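PDB 5C0Q: beta-N-acetylhexosaminidase from Thermotoga neapolitana, which probably hydrolyses terminal non-reducing N-acetyl-D-hexosamine residues from N-acetyl-beta-D-hexosaminides, as a zinc-binding member of glycosyl hydrolase family 3. Local coordinates for residues 113-118 and 128-133; 159-164 and 205-210; 345-350 and 397-402. All coordinates share one frame; numbering follows the deposited sequence.

Contact 1 (113-118 and 128-133); sequences APVLDL and DLRSFG. With ZN (zinc ion), chain O.
Arg130 meets Val115 chiefly through its backbone: its carbonyl O lies 3.4 Å from Val115 CB and about as close to Val115 CG1. The valine sets CG1 anti to its own N (chi1 168°), which leaves CG2 for the guanidinium, a loose neighbour at 4.2 Å from Arg130 NH2. The charge of that arginine is answered by Glu65. Next in the chain, Ser131 supplies the one hydrogen bond between 113-118 and 128-133. Its OG donates to the carbonyl O of Asp117 over 2.8 Å, coming in somewhat tilted, 25° from the carbonyl plane. The same hydroxyl takes a weak bond from Gly133 N, so one oxygen bonds to Asp117 and, weakly, to the backbone of its own segment. Both segments belong to the long excursion after strand 110-111 at the mouth of a TIM-type barrel. Asp117 is one of the ligands of a zinc ion, which OD2 binds at 2.0 Å, with His161 and His165 as the others. The serine's bond therefore falls on the backbone of a metal-binding residue. Phe132 turns its ring back to 113-118, where CE2 rests obliquely on Pro114 CB (4.3 Å) and CD2 lies near the carbonyl O of Val115; His142 of helix 136-153 meets the ring as well. Finally, Gly133 brings its carbonyl O to 3.6 Å from Leu118 CA.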
# COMPACT_ATOMS: atom_id res chain seq x y z
N ALA B 113 17.92 -0.20 3.70
CA ALA B 113 18.28 0.09 2.32
C ALA B 113 18.94 1.45 2.38
O ALA B 113 18.77 2.13 3.37
CB ALA B 113 17.07 0.10 1.44
N PRO B 114 19.70 1.83 1.35
CA PRO B 114 20.01 1.08 0.12
C PRO B 114 21.12 0.03 0.23
O PRO B 114 21.97 0.07 1.07
CB PRO B 114 20.44 2.18 -0.85
CG PRO B 114 21.05 3.21 0.04
CD PRO B 114 20.31 3.17 1.34
N VAL B 115 21.05 -0.93 -0.68
CA VAL B 115 22.13 -1.86 -0.98
C VAL B 115 23.20 -1.11 -1.72
O VAL B 115 22.91 -0.48 -2.70
CB VAL B 115 21.65 -3.02 -1.85
CG1 VAL B 115 22.85 -3.81 -2.41
CG2 VAL B 115 20.68 -3.89 -1.08
N LEU B 116 24.44 -1.16 -1.24
CA LEU B 116 25.55 -0.49 -1.90
C LEU B 116 26.60 -1.41 -2.53
O LEU B 116 27.56 -0.95 -3.12
CB LEU B 116 26.22 0.46 -0.92
CG LEU B 116 25.36 1.63 -0.45
CD1 LEU B 116 26.16 2.59 0.41
CD2 LEU B 116 24.76 2.33 -1.67
N ASP B 117 26.34 -2.70 -2.48
CA ASP B 117 27.17 -3.71 -3.05
C ASP B 117 27.27 -3.56 -4.55
O ASP B 117 26.33 -3.15 -5.18
CB ASP B 117 26.61 -5.06 -2.67
CG ASP B 117 26.55 -5.24 -1.20
OD1 ASP B 117 27.63 -5.21 -0.58
OD2 ASP B 117 25.42 -5.40 -0.66
N LEU B 118 28.43 -3.83 -5.12
CA LEU B 118 28.62 -3.69 -6.55
C LEU B 118 28.13 -4.93 -7.25
O LEU B 118 28.06 -5.97 -6.67
CB LEU B 118 30.08 -3.42 -6.88
CG LEU B 118 30.79 -2.30 -6.16
CD1 LEU B 118 32.25 -2.27 -6.56
CD2 LEU B 118 30.18 -0.99 -6.51
N ASP B 128 20.87 -10.26 -7.55
CA ASP B 128 21.12 -9.97 -8.94
C ASP B 128 20.60 -8.60 -9.35
O ASP B 128 21.29 -7.82 -9.96
CB ASP B 128 20.47 -11.05 -9.80
CG ASP B 128 20.97 -11.03 -11.21
OD1 ASP B 128 21.83 -10.17 -11.51
OD2 ASP B 128 20.48 -11.86 -12.01
N LEU B 129 19.36 -8.33 -8.99
CA LEU B 129 18.74 -7.07 -9.32
C LEU B 129 18.89 -6.03 -8.20
O LEU B 129 18.55 -4.87 -8.38
CB LEU B 129 17.28 -7.36 -9.64
CG LEU B 129 16.99 -8.06 -10.96
CD1 LEU B 129 15.55 -8.20 -11.16
CD2 LEU B 129 17.55 -7.29 -12.10
N ARG B 130 19.44 -6.43 -7.07
CA ARG B 130 19.44 -5.57 -5.91
C ARG B 130 20.54 -4.51 -5.85
O ARG B 130 20.55 -3.67 -4.96
CB ARG B 130 19.49 -6.44 -4.68
CG ARG B 130 18.24 -7.23 -4.50
CD ARG B 130 18.36 -8.25 -3.44
NE ARG B 130 18.64 -7.66 -2.14
CZ ARG B 130 19.11 -8.33 -1.10
NH1 ARG B 130 19.33 -9.62 -1.21
NH2 ARG B 130 19.33 -7.74 0.04
N SER B 131 21.44 -4.52 -6.81
CA SER B 131 22.52 -3.60 -6.86
C SER B 131 22.32 -2.56 -7.96
O SER B 131 21.83 -2.85 -9.00
CB SER B 131 23.84 -4.39 -7.03
OG SER B 131 24.89 -3.64 -7.58
N PHE B 132 22.77 -1.34 -7.73
CA PHE B 132 22.67 -0.30 -8.73
C PHE B 132 23.55 -0.47 -9.97
O PHE B 132 23.26 0.12 -10.98
CB PHE B 132 23.04 1.04 -8.11
CG PHE B 132 22.02 1.60 -7.17
CD1 PHE B 132 20.76 1.99 -7.63
CD2 PHE B 132 22.34 1.86 -5.85
CE1 PHE B 132 19.85 2.57 -6.81
CE2 PHE B 132 21.43 2.42 -5.03
CZ PHE B 132 20.18 2.79 -5.52
N GLY B 133 24.63 -1.24 -9.88
CA GLY B 133 25.54 -1.43 -11.01
C GLY B 133 26.97 -1.87 -10.69
O GLY B 133 27.31 -2.09 -9.54
ZN ZN O . 24.66 -6.98 0.37

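Contact 2 (159-164 and 205-210); sequences IKHFPG and AVMTAH. With ZN (zinc ion), chain O.
His161 lies across from Ala209, with its CB on Ala209 CB at 3.6 Å, while its ring reaches, through ND1 at 1.9 Å, the zinc ion it shares with Asp117. The far side of the imidazole is bordered by the other segment: Met207 runs alongside His161 in the same direction and sets SD 3.9 Å from CD2, oblique to the ring, and the carbonyl O of Thr208 sits at the ring edge, near its plane. Lys160 CB lies against one face, offset toward the rim; a cis peptide joins these two residues. Beyond the His161 side chain, parallel backbone bonding takes over. Met207 N donates to Ile159 O (2.9 Å, 167°), Phe162 N to Met207 O (2.9 Å) and Ala209 N to Phe162 O (2.9 Å). Met207 thereby binds both Ile159 and Phe162, and the pairing slips by one residue between them: a beta bulge that places His161 on the corner. These are neighbouring parallel strands of the TIM-type barrel, and KHFPG belongs to the signature sequence of family 3 hexosaminidases. On the face away from the metal, Val206 forks between two partners, CG2 packing against Ile159 CG1 at 3.7 Å and CG1 touching Phe162 CB at 3.6 Å. The Phe162 ring, its CG anti to N (chi1 176°), continues outward to Leu191 and to Val231 and Leu232 of helix 225-235, with Pro163 CB over the centre of one face. Lys160 extends the other way, to a salt bridge with Glu65.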
# COMPACT_ATOMS: atom_id res chain seq x y z
N ILE B 159 22.66 1.62 5.21
CA ILE B 159 23.39 1.15 4.05
C ILE B 159 23.96 -0.21 4.35
O ILE B 159 24.29 -0.49 5.45
CB ILE B 159 24.49 2.14 3.62
CG1 ILE B 159 25.50 2.35 4.76
CG2 ILE B 159 23.87 3.47 3.24
CD1 ILE B 159 26.55 3.39 4.45
N LYS B 160 24.02 -1.06 3.34
CA LYS B 160 24.43 -2.44 3.54
C LYS B 160 25.10 -2.98 2.26
O LYS B 160 24.95 -2.38 1.20
CB LYS B 160 23.23 -3.29 3.98
CG LYS B 160 22.09 -3.34 3.02
CD LYS B 160 20.82 -3.91 3.66
CE LYS B 160 19.81 -4.26 2.60
NZ LYS B 160 18.61 -4.94 3.12
N HIS B 161 25.93 -4.01 2.36
CA HIS B 161 26.50 -4.51 3.61
C HIS B 161 28.00 -4.20 3.65
O HIS B 161 28.75 -4.70 2.83
CB HIS B 161 26.31 -6.01 3.77
CG HIS B 161 24.92 -6.50 3.52
ND1 HIS B 161 24.43 -6.71 2.25
CD2 HIS B 161 23.93 -6.82 4.37
CE1 HIS B 161 23.19 -7.15 2.34
NE2 HIS B 161 22.86 -7.22 3.61
N PHE B 162 28.43 -3.43 4.65
CA PHE B 162 29.80 -2.98 4.73
C PHE B 162 30.79 -4.17 4.90
O PHE B 162 30.57 -5.05 5.73
CB PHE B 162 29.91 -2.00 5.87
CG PHE B 162 31.31 -1.51 6.14
CD1 PHE B 162 32.16 -2.22 6.97
CD2 PHE B 162 31.77 -0.35 5.58
CE1 PHE B 162 33.43 -1.79 7.20
CE2 PHE B 162 33.03 0.07 5.82
CZ PHE B 162 33.87 -0.64 6.63
N PRO B 163 31.89 -4.17 4.17
CA PRO B 163 32.42 -3.18 3.23
C PRO B 163 32.08 -3.43 1.77
O PRO B 163 32.75 -2.91 0.90
CB PRO B 163 33.93 -3.30 3.46
CG PRO B 163 34.10 -4.75 3.72
CD PRO B 163 32.90 -5.20 4.47
N GLY B 164 31.07 -4.23 1.50
CA GLY B 164 30.66 -4.49 0.14
C GLY B 164 31.05 -5.88 -0.20
O GLY B 164 32.16 -6.30 0.07
N ALA B 205 22.49 4.53 9.23
CA ALA B 205 23.10 3.42 9.93
C ALA B 205 23.88 2.59 8.90
O ALA B 205 23.77 2.81 7.69
CB ALA B 205 22.06 2.56 10.68
N VAL B 206 24.70 1.68 9.40
CA VAL B 206 25.51 0.80 8.58
C VAL B 206 25.32 -0.63 9.02
O VAL B 206 25.43 -0.92 10.19
CB VAL B 206 27.01 1.16 8.65
CG1 VAL B 206 27.83 0.11 7.98
CG2 VAL B 206 27.24 2.51 8.01
N MET B 207 25.05 -1.51 8.09
CA MET B 207 24.94 -2.90 8.42
C MET B 207 26.15 -3.65 7.91
O MET B 207 26.55 -3.46 6.81
CB MET B 207 23.65 -3.50 7.84
CG MET B 207 23.37 -4.92 8.31
SD MET B 207 21.96 -5.77 7.56
CE MET B 207 20.66 -4.83 8.29
N THR B 208 26.70 -4.54 8.72
CA THR B 208 27.89 -5.31 8.35
C THR B 208 27.60 -6.51 7.47
O THR B 208 26.50 -7.01 7.46
CB THR B 208 28.64 -5.81 9.58
OG1 THR B 208 27.79 -6.69 10.33
CG2 THR B 208 29.09 -4.65 10.43
N ALA B 209 28.60 -6.94 6.71
CA ALA B 209 28.49 -8.15 5.92
C ALA B 209 29.07 -9.31 6.68
O ALA B 209 30.13 -9.20 7.26
CB ALA B 209 29.20 -8.01 4.60
N HIS B 210 28.38 -10.43 6.67
CA HIS B 210 28.94 -11.67 7.17
C HIS B 210 29.84 -12.24 6.09
O HIS B 210 29.52 -13.27 5.53
CB HIS B 210 27.86 -12.68 7.52
CG HIS B 210 26.93 -12.25 8.60
ND1 HIS B 210 27.30 -11.40 9.60
CD2 HIS B 210 25.63 -12.56 8.82
CE1 HIS B 210 26.27 -11.21 10.42
NE2 HIS B 210 25.25 -11.91 9.96
ZN ZN O . 24.66 -6.98 0.37

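Contact 3 (345-350 and 397-402); sequences REVVLL and GELIFD. With ZN (zinc ion), chain S.
Val347 points CG1 squarely onto the face of Phe401, 3.5 Å from the ring centroid and 11° off its normal, a CH-pi contact at the tight end of the pairing. Leu349 adds CD2 beside the same ring, oblique to it, 3.7 Å from Phe401 CD2, and Phe378 and Phe428 meet the ring edge-to-face. On the sheet's other face the Leu350 side chain slants across Ile400, CD1 4.1 Å from Ile400 CG2. Val348 N to Leu399 O, Phe401 N to Val348 O (2.9 Å, 176°) and Leu350 N to Phe401 O hold the strands parallel and in step. Toward the N-terminal ends the packing gives way to partly exposed polar groups. Arg345 NH1 bonds Glu398 O at 2.6 Å, in the guanidinium plane and on a carbonyl lone pair. Glu398 OE1 accepts Glu346 N from above its carboxylate plane (2.7 Å), and Arg381 pairs with Glu346. The zinc ion modelled between the glutamates lies implausibly close to Glu346 OE2, and the carboxylates crowd each other, so the site's details are doubtful. Helix 363-377 leads from strand 347-352 to 380-386, a beta-alpha-beta unit; with 399-404, 425-429 and 443-446 the parallel strands take the order 2-1-3-4-5 of flavodoxin-like alpha/beta domains.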
# COMPACT_ATOMS: atom_id res chain seq x y z
N ARG B 345 -13.54 -24.25 25.07
CA ARG B 345 -14.14 -25.34 24.30
C ARG B 345 -13.83 -25.27 22.82
O ARG B 345 -13.24 -24.34 22.34
CB ARG B 345 -15.65 -25.35 24.47
CG ARG B 345 -16.16 -25.69 25.86
CD ARG B 345 -17.69 -25.60 25.84
NE ARG B 345 -18.35 -25.85 27.12
CZ ARG B 345 -19.67 -25.91 27.27
NH1 ARG B 345 -20.45 -25.75 26.21
NH2 ARG B 345 -20.21 -26.16 28.46
N GLU B 346 -14.27 -26.26 22.09
CA GLU B 346 -13.97 -26.36 20.68
C GLU B 346 -15.18 -25.71 19.94
O GLU B 346 -16.32 -26.03 20.22
CB GLU B 346 -13.70 -27.84 20.31
CG GLU B 346 -12.94 -28.64 21.48
CD GLU B 346 -13.37 -30.13 21.60
OE1 GLU B 346 -13.49 -30.73 20.51
OE2 GLU B 346 -13.68 -30.66 22.71
N VAL B 347 -14.91 -24.82 19.00
CA VAL B 347 -15.91 -23.94 18.43
C VAL B 347 -16.37 -24.39 17.04
O VAL B 347 -15.58 -24.86 16.25
CB VAL B 347 -15.34 -22.48 18.34
CG1 VAL B 347 -16.36 -21.52 17.81
CG2 VAL B 347 -14.92 -22.02 19.69
N VAL B 348 -17.65 -24.21 16.74
CA VAL B 348 -18.11 -24.38 15.38
C VAL B 348 -18.33 -22.97 14.81
O VAL B 348 -19.00 -22.17 15.42
CB VAL B 348 -19.42 -25.25 15.36
CG1 VAL B 348 -19.99 -25.43 13.96
CG2 VAL B 348 -19.17 -26.60 15.99
N LEU B 349 -17.77 -22.67 13.64
CA LEU B 349 -17.94 -21.34 13.06
C LEU B 349 -19.02 -21.35 12.00
O LEU B 349 -18.98 -22.13 11.06
CB LEU B 349 -16.63 -20.80 12.45
CG LEU B 349 -15.36 -20.76 13.31
CD1 LEU B 349 -14.16 -20.19 12.56
CD2 LEU B 349 -15.60 -19.98 14.58
N LEU B 350 -19.92 -20.40 12.11
CA LEU B 350 -20.95 -20.21 11.13
C LEU B 350 -20.61 -18.91 10.42
O LEU B 350 -20.71 -17.83 11.00
CB LEU B 350 -22.33 -20.13 11.80
CG LEU B 350 -22.90 -21.38 12.48
CD1 LEU B 350 -24.30 -21.17 12.99
CD2 LEU B 350 -22.89 -22.54 11.55
N GLY B 397 -22.88 -28.02 19.10
CA GLY B 397 -21.46 -28.07 19.32
C GLY B 397 -21.19 -27.75 20.77
O GLY B 397 -22.11 -27.60 21.57
N GLU B 398 -19.91 -27.69 21.12
CA GLU B 398 -19.57 -27.33 22.46
C GLU B 398 -19.74 -25.85 22.59
O GLU B 398 -20.13 -25.36 23.62
CB GLU B 398 -18.13 -27.68 22.75
CG GLU B 398 -17.67 -29.10 22.49
CD GLU B 398 -16.23 -29.24 22.84
OE1 GLU B 398 -15.65 -28.23 23.23
OE2 GLU B 398 -15.67 -30.35 22.78
N LEU B 399 -19.45 -25.14 21.51
CA LEU B 399 -19.56 -23.69 21.47
C LEU B 399 -19.74 -23.29 20.04
O LEU B 399 -19.08 -23.82 19.16
CB LEU B 399 -18.33 -23.03 22.07
CG LEU B 399 -18.19 -21.50 22.08
CD1 LEU B 399 -19.30 -20.82 22.84
CD2 LEU B 399 -16.84 -21.07 22.65
N ILE B 400 -20.66 -22.38 19.79
CA ILE B 400 -20.97 -22.01 18.43
C ILE B 400 -20.77 -20.52 18.21
O ILE B 400 -21.23 -19.73 19.02
CB ILE B 400 -22.39 -22.41 18.10
CG1 ILE B 400 -22.66 -23.81 18.62
CG2 ILE B 400 -22.66 -22.25 16.61
CD1 ILE B 400 -23.98 -24.38 18.25
N PHE B 401 -20.12 -20.14 17.13
CA PHE B 401 -20.02 -18.71 16.82
C PHE B 401 -20.87 -18.39 15.61
O PHE B 401 -20.57 -18.85 14.51
CB PHE B 401 -18.58 -18.27 16.51
CG PHE B 401 -17.67 -18.21 17.71
CD1 PHE B 401 -18.14 -18.38 18.99
CD2 PHE B 401 -16.33 -17.95 17.54
CE1 PHE B 401 -17.28 -18.33 20.06
CE2 PHE B 401 -15.47 -17.90 18.61
CZ PHE B 401 -15.94 -18.10 19.87
N ASP B 402 -21.93 -17.60 15.78
CA ASP B 402 -22.72 -17.20 14.61
C ASP B 402 -22.32 -15.81 14.12
O ASP B 402 -22.53 -14.82 14.78
CB ASP B 402 -24.21 -17.24 14.93
CG ASP B 402 -25.09 -17.03 13.70
OD1 ASP B 402 -24.61 -16.95 12.56
OD2 ASP B 402 -26.30 -16.96 13.90
ZN ZN S . -13.93 -30.43 23.81

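Overall arrangement
From the N terminus, contact 1 comes first, closing a short loop of nine intervening residues within the long connection between strand 110-111 and helix 136-153. Contact 2 follows, spanning the 40 residues that carry helices 183-188 and 191-198 and joining strands 156-162 and 205-208. The two loops are consecutive, neither nested nor crossed, yet they touch, through probable backbone hydrogen bonds of Lys160 with Leu116 and Pro114 and through one shared zinc ion. Contact 3 closes a third loop, around helix 363-377 and strand 380-386, joining strands 347-352 and 399-404 in the C-terminal domain. Its centre lies about 52 Å from those of the other two, beyond the chain's centre.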